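Local atomic coordinates of vitamin B12-binding protein (Vibrio cholerae O395, PDB entry 5YSC), a protein that binds vitamin B12 in the periplasm and probably delivers it to the BtuC subunits of the BtuCDF importer. Residues A[164-169]-A[198-203]. Numbering follows the deposited sequence.
Sequences KPIITL and VSIEQV
Ile166 and Val198 meet through their CG2 methyls, the two side chains crossing at about a right angle. The methyl pair is tight for carbons, 3.4 Å from Ile166 CG2 to Val198 CG2. With CG2 of Ile166 anti to its backbone N (CG1 at chi1 -52°), the two branches part: CG2 turns to the valine, while CG1 carries the extended chain to CD1, which ends 3.9 Å from CG1 of Ile200 at the start of helix 200-206. The other valine methyl, CG1, meets CG2 of Thr168 across the contact, 3.9 Å away, again at about a right angle. In Thr168 chi1 of -170° sets the hydroxyl anti to the backbone N, where it is hydrogen-bonded to Tyr159 O, and leaves CG2 toward Val198 CG1. Phe158 of strand 155-159 packs against Ile166, Thr168 and Val203, and so backs both segments.

Beside these methyls the backbones are joined by one direct bond, from Val198 N to Ile166 O (2.9 Å), nearly straight at 163°. A water also links Ile166 N and Val198 O, its contact with the latter being unusually short. Immediately after Val198 the chain turns into the helix. Ser199 is its N-cap, its OG accepting from Gln202 N at 3.0 Å, while Gln202 OE1 receives Ser199 N at 2.7 Å from above the plane of its amide. Glu201, in the first turn, is predicted to be important for BtuC binding. The contact thus joins two short extended segments by a single antiparallel backbone bond and a water, in the lobe built on the parallel sheet with strand 155-159, one of the two between which the cobalamin is held; the reciprocal Ser199-Gln202 bonds are a capping box at the start of helix 200-206.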
loop_
_atom_site.group_PDB
_atom_site.type_symbol
_atom_site.label_atom_id
_atom_site.label_comp_id
_atom_site.label_asym_id
_atom_site.label_seq_id
_atom_site.Cartn_x
_atom_site.Cartn_y
_atom_site.Cartn_z
ATOM N N LYS A 164 -5.595 14.492 11.829
ATOM C CA LYS A 164 -6.198 15.760 11.397
ATOM C C LYS A 164 -6.060 15.951 9.889
ATOM O O LYS A 164 -4.935 16.160 9.396
ATOM C CB LYS A 164 -5.563 16.959 12.096
ATOM C CG LYS A 164 -5.361 16.817 13.592
ATOM C CD LYS A 164 -4.437 17.913 14.116
ATOM C CE LYS A 164 -3.971 17.629 15.531
ATOM N NZ LYS A 164 -2.848 18.539 15.924
ATOM N N PRO A 165 -7.150 15.876 9.107
ATOM C CA PRO A 165 -8.460 15.390 9.533
ATOM C C PRO A 165 -8.368 13.886 9.669
ATOM O O PRO A 165 -7.328 13.323 9.320
ATOM C CB PRO A 165 -9.387 15.819 8.399
ATOM C CG PRO A 165 -8.497 15.819 7.191
ATOM C CD PRO A 165 -7.139 16.241 7.678
ATOM N N ILE A 166 -9.410 13.242 10.175
ATOM C CA ILE A 166 -9.451 11.783 10.218
ATOM C C ILE A 166 -9.867 11.289 8.839
ATOM O O ILE A 166 -11.021 11.446 8.441
ATOM C CB ILE A 166 -10.411 11.273 11.296
ATOM C CG1 ILE A 166 -10.095 11.927 12.660
ATOM C CG2 ILE A 166 -10.287 9.791 11.424
ATOM C CD1 ILE A 166 -11.200 11.721 13.706
ATOM N N ILE A 167 -8.921 10.694 8.106
ATOM C CA ILE A 167 -9.197 9.980 6.863
ATOM C C ILE A 167 -9.010 8.496 7.122
ATOM O O ILE A 167 -8.064 8.089 7.807
ATOM C CB ILE A 167 -8.269 10.432 5.716
ATOM C CG1 ILE A 167 -8.259 11.946 5.570
ATOM C CG2 ILE A 167 -8.674 9.785 4.416
ATOM C CD1 ILE A 167 -9.571 12.513 5.234
ATOM N N THR A 168 -9.910 7.697 6.578
ATOM C CA THR A 168 -9.855 6.255 6.734
ATOM C C THR A 168 -10.080 5.651 5.354
ATOM O O THR A 168 -10.019 6.338 4.326
ATOM C CB THR A 168 -10.871 5.778 7.796
ATOM O OG1 THR A 168 -10.652 4.390 8.104
ATOM C CG2 THR A 168 -12.324 5.925 7.320
ATOM N N LEU A 169 -10.314 4.352 5.327
ATOM C CA LEU A 169 -10.466 3.582 4.110
ATOM C C LEU A 169 -11.848 2.958 4.086
ATOM O O LEU A 169 -12.501 2.819 5.127
ATOM C CB LEU A 169 -9.401 2.484 3.995
ATOM C CG LEU A 169 -9.519 1.179 4.797
ATOM C CD1 LEU A 169 -8.350 0.255 4.444
ATOM C CD2 LEU A 169 -9.556 1.439 6.287
ATOM N N VAL A 198 -13.893 11.220 8.261
ATOM C CA VAL A 198 -14.862 10.839 9.280
ATOM C C VAL A 198 -14.668 11.713 10.514
ATOM O O VAL A 198 -13.566 12.179 10.803
ATOM C CB VAL A 198 -14.754 9.340 9.663
ATOM C CG1 VAL A 198 -15.050 8.436 8.456
ATOM C CG2 VAL A 198 -13.366 9.039 10.288
ATOM N N SER A 199 -15.753 11.928 11.251
ATOM C CA SER A 199 -15.714 12.712 12.473
ATOM C C SER A 199 -15.394 11.825 13.673
ATOM O O SER A 199 -15.601 10.610 13.650
ATOM C CB SER A 199 -17.062 13.404 12.696
ATOM O OG SER A 199 -18.015 12.461 13.158
ATOM N N ILE A 200 -14.918 12.465 14.748
ATOM C CA ILE A 200 -14.704 11.755 16.006
ATOM C C ILE A 200 -15.953 10.983 16.386
ATOM O O ILE A 200 -15.889 9.813 16.771
ATOM C CB ILE A 200 -14.306 12.735 17.124
ATOM C CG1 ILE A 200 -12.837 13.128 16.991
ATOM C CG2 ILE A 200 -14.579 12.101 18.505
ATOM C CD1 ILE A 200 -12.297 14.014 18.124
ATOM N N GLU A 201 -17.110 11.649 16.314
ATOM C CA GLU A 201 -18.374 11.025 16.698
ATOM C C GLU A 201 -18.641 9.767 15.881
ATOM O O GLU A 201 -19.070 8.741 16.422
ATOM C CB GLU A 201 -19.519 12.034 16.519
ATOM C CG GLU A 201 -19.596 13.163 17.560
ATOM C CD GLU A 201 -18.329 14.002 17.670
ATOM O OE1 GLU A 201 -17.969 14.383 18.816
ATOM O OE2 GLU A 201 -17.701 14.282 16.621
ATOM N N GLN A 202 -18.380 9.836 14.581
ATOM C CA GLN A 202 -18.572 8.687 13.704
ATOM C C GLN A 202 -17.813 7.454 14.190
ATOM O O GLN A 202 -18.360 6.359 14.219
ATOM C CB GLN A 202 -18.165 9.030 12.275
ATOM C CG GLN A 202 -19.185 9.866 11.529
ATOM C CD GLN A 202 -18.712 10.268 10.149
ATOM O OE1 GLN A 202 -17.984 11.244 9.990
ATOM N NE2 GLN A 202 -19.127 9.517 9.143
ATOM N N VAL A 203 -16.550 7.633 14.558
ATOM C CA VAL A 203 -15.771 6.534 15.128
ATOM C C VAL A 203 -16.376 6.107 16.457
ATOM O O VAL A 203 -16.611 4.919 16.702
ATOM C CB VAL A 203 -14.296 6.940 15.314
ATOM C CG1 VAL A 203 -13.486 5.763 15.885
ATOM C CG2 VAL A 203 -13.680 7.451 14.017
HETATM O O HOH W 1 -12.367 14.378 10.847
#